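Local coordinates for protein BsaWI endonuclease (Geobacillus stearothermophilus, PDB 4ZSF) that is a PD-(D/E)XK-family restriction endonuclease that binds DNA and calcium ions and probably cleaves DNA in a metal-dependent manner, at residues Asn46-Ala49 / Ala50-Trp53. Residues are numbered along the deposited sequence; the frame is centred on the assembly and turned at random.
Sequences NVEA and AEIW
Val47 reaches over the first turn of helix 49-65 and lays CG1 against Ile52, 3.9 Å from its CG1, while the same methyl sits 4.0 Å from CB of Glu51. With Val47 CG1 anti to the backbone N (chi1 177°), that one branch serves both neighbours, crossing the start of the Glu51 side chain at about a right angle. An apolar residue suits this place, because Phe3 of helix 3-22 also packs on Val47, Glu51 and Ile52. Ile52 goes deeper, packing on Phe3 and Cys7 of helix 3-22 and on Met37 and Ala40 of helix 25-43. The arrangement is a helix N-terminus with Glu48 at the N-cap position, part of the N-terminal helical region that stands apart from the nuclease sheet. Here the carbonyl of Glu48 opens the backbone bonding: its O takes Ile52 N at 3.3 Å, nearly in line with the C=O, and Glu51 N at 2.9 Å from above the carbonyl plane, the latter bond more bent (132° at the hydrogen). One residue on, Ala49 O accepts Trp53 N at 2.9 Å. Small Ala49 and Ala50 let Leu194 and Asp195 of the second subunit come close; Trp53, whose large ring can bridge two surfaces, packs on Ile33 and Met37 and meets Trp83 of that subunit. The looser side belongs to the two glutamates. Glu48 CB and Glu51 CG approach only to 4.1 Å. Glu48 OE1 and Glu51 OE2 are 4.8 Å apart, and their like charges probably repel mildly, an effect probably tempered by the helix dipole's positive end, which favours acidic side chains, and by solvent around exposed Glu48.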
ATOM      1  N   ASN A  46       2.842  13.688 -31.764  1.00 33.83           N
ATOM      2  CA  ASN A  46       1.399  13.735 -31.718  1.00 34.35           C
ATOM      3  C   ASN A  46       0.789  12.537 -31.023  1.00 34.34           C
ATOM      4  O   ASN A  46      -0.427  12.388 -30.992  1.00 35.52           O
ATOM      5  CB  ASN A  46       0.813  13.865 -33.142  1.00 39.11           C
ATOM      6  CG  ASN A  46       1.255  15.129 -33.830  1.00 46.30           C
ATOM      7  OD1 ASN A  46       1.453  16.161 -33.186  1.00 47.69           O
ATOM      8  ND2 ASN A  46       1.467  15.044 -35.135  1.00 49.08           N
ATOM      9  N   VAL A  47       1.611  11.682 -30.420  1.00 31.01           N
ATOM     10  CA  VAL A  47       1.056  10.557 -29.654  1.00 28.52           C
ATOM     11  C   VAL A  47       0.943  10.949 -28.173  1.00 26.45           C
ATOM     12  O   VAL A  47       1.839  11.620 -27.675  1.00 28.13           O
ATOM     13  CB  VAL A  47       1.929   9.323 -29.822  1.00 29.60           C
ATOM     14  CG1 VAL A  47       1.381   8.173 -28.972  1.00 29.39           C
ATOM     15  CG2 VAL A  47       1.973   8.920 -31.303  1.00 30.19           C
ATOM     16  N   GLU A  48      -0.122  10.550 -27.497  1.00 27.42           N
ATOM     17  CA  GLU A  48      -0.355  10.961 -26.092  1.00 31.76           C
ATOM     18  C   GLU A  48       0.778  10.390 -25.211  1.00 30.76           C
ATOM     19  O   GLU A  48       1.139   9.247 -25.379  1.00 29.30           O
ATOM     20  CB  GLU A  48      -1.719  10.500 -25.611  1.00 37.43           C
ATOM     21  CG  GLU A  48      -2.861  11.415 -26.044  1.00 49.62           C
ATOM     22  CD  GLU A  48      -4.260  10.834 -25.803  1.00 61.63           C
ATOM     23  OE1 GLU A  48      -4.350   9.677 -25.336  1.00 65.80           O
ATOM     24  OE2 GLU A  48      -5.282  11.536 -26.088  1.00 66.29           O
ATOM     25  N   ALA A  49       1.376  11.199 -24.332  1.00 28.11           N
ATOM     26  CA  ALA A  49       2.529  10.738 -23.566  1.00 26.37           C
ATOM     27  C   ALA A  49       2.156   9.488 -22.753  1.00 23.74           C
ATOM     28  O   ALA A  49       2.990   8.560 -22.598  1.00 22.40           O
ATOM     29  CB  ALA A  49       3.051  11.863 -22.634  1.00 26.01           C
ATOM     30  N   ALA A  50       0.899   9.405 -22.300  1.00 22.14           N
ATOM     31  CA  ALA A  50       0.462   8.228 -21.543  1.00 26.21           C
ATOM     32  C   ALA A  50       0.526   6.959 -22.384  1.00 24.86           C
ATOM     33  O   ALA A  50       0.804   5.883 -21.852  1.00 22.62           O
ATOM     34  CB  ALA A  50      -0.952   8.423 -20.999  1.00 29.31           C
ATOM     35  N   GLU A  51       0.288   7.068 -23.689  1.00 26.41           N
ATOM     36  CA  GLU A  51       0.347   5.883 -24.545  1.00 27.35           C
ATOM     37  C   GLU A  51       1.794   5.423 -24.748  1.00 22.65           C
ATOM     38  O   GLU A  51       2.098   4.227 -24.852  1.00 21.45           O
ATOM     39  CB  GLU A  51      -0.306   6.196 -25.897  1.00 30.17           C
ATOM     40  CG  GLU A  51      -1.784   6.360 -25.761  1.00 39.04           C
ATOM     41  CD  GLU A  51      -2.464   5.060 -25.345  1.00 48.25           C
ATOM     42  OE1 GLU A  51      -2.164   4.006 -25.952  1.00 49.94           O
ATOM     43  OE2 GLU A  51      -3.283   5.083 -24.399  1.00 54.22           O
ATOM     44  N   ILE A  52       2.677   6.389 -24.939  1.00 20.23           N
ATOM     45  CA  ILE A  52       4.099   6.078 -24.975  1.00 18.87           C
ATOM     46  C   ILE A  52       4.571   5.360 -23.683  1.00 20.43           C
ATOM     47  O   ILE A  52       5.301   4.342 -23.730  1.00 20.10           O
ATOM     48  CB  ILE A  52       4.883   7.377 -25.213  1.00 18.07           C
ATOM     49  CG1 ILE A  52       4.482   7.891 -26.609  1.00 22.56           C
ATOM     50  CG2 ILE A  52       6.375   7.078 -25.199  1.00 21.61           C
ATOM     51  CD1 ILE A  52       5.267   9.107 -27.009  1.00 26.50           C
ATOM     52  N   TRP A  53       4.168   5.883 -22.546  1.00 18.52           N
ATOM     53  CA  TRP A  53       4.546   5.277 -21.264  1.00 19.53           C
ATOM     54  C   TRP A  53       4.055   3.834 -21.221  1.00 20.79           C
ATOM     55  O   TRP A  53       4.750   2.965 -20.752  1.00 19.51           O
ATOM     56  CB  TRP A  53       3.912   6.055 -20.108  1.00 20.03           C
ATOM     57  CG  TRP A  53       4.477   5.760 -18.724  1.00 20.10           C
ATOM     58  CD1 TRP A  53       3.794   5.260 -17.636  1.00 23.23           C
ATOM     59  CD2 TRP A  53       5.801   6.049 -18.273  1.00 19.76           C
ATOM     60  NE1 TRP A  53       4.635   5.234 -16.546  1.00 21.10           N
ATOM     61  CE2 TRP A  53       5.873   5.682 -16.910  1.00 20.99           C
ATOM     62  CE3 TRP A  53       6.940   6.581 -18.891  1.00 20.18           C
ATOM     63  CZ2 TRP A  53       7.021   5.869 -16.150  1.00 17.30           C
ATOM     64  CZ3 TRP A  53       8.095   6.744 -18.146  1.00 22.20           C
ATOM     65  CH2 TRP A  53       8.129   6.352 -16.770  1.00 19.12           C
TER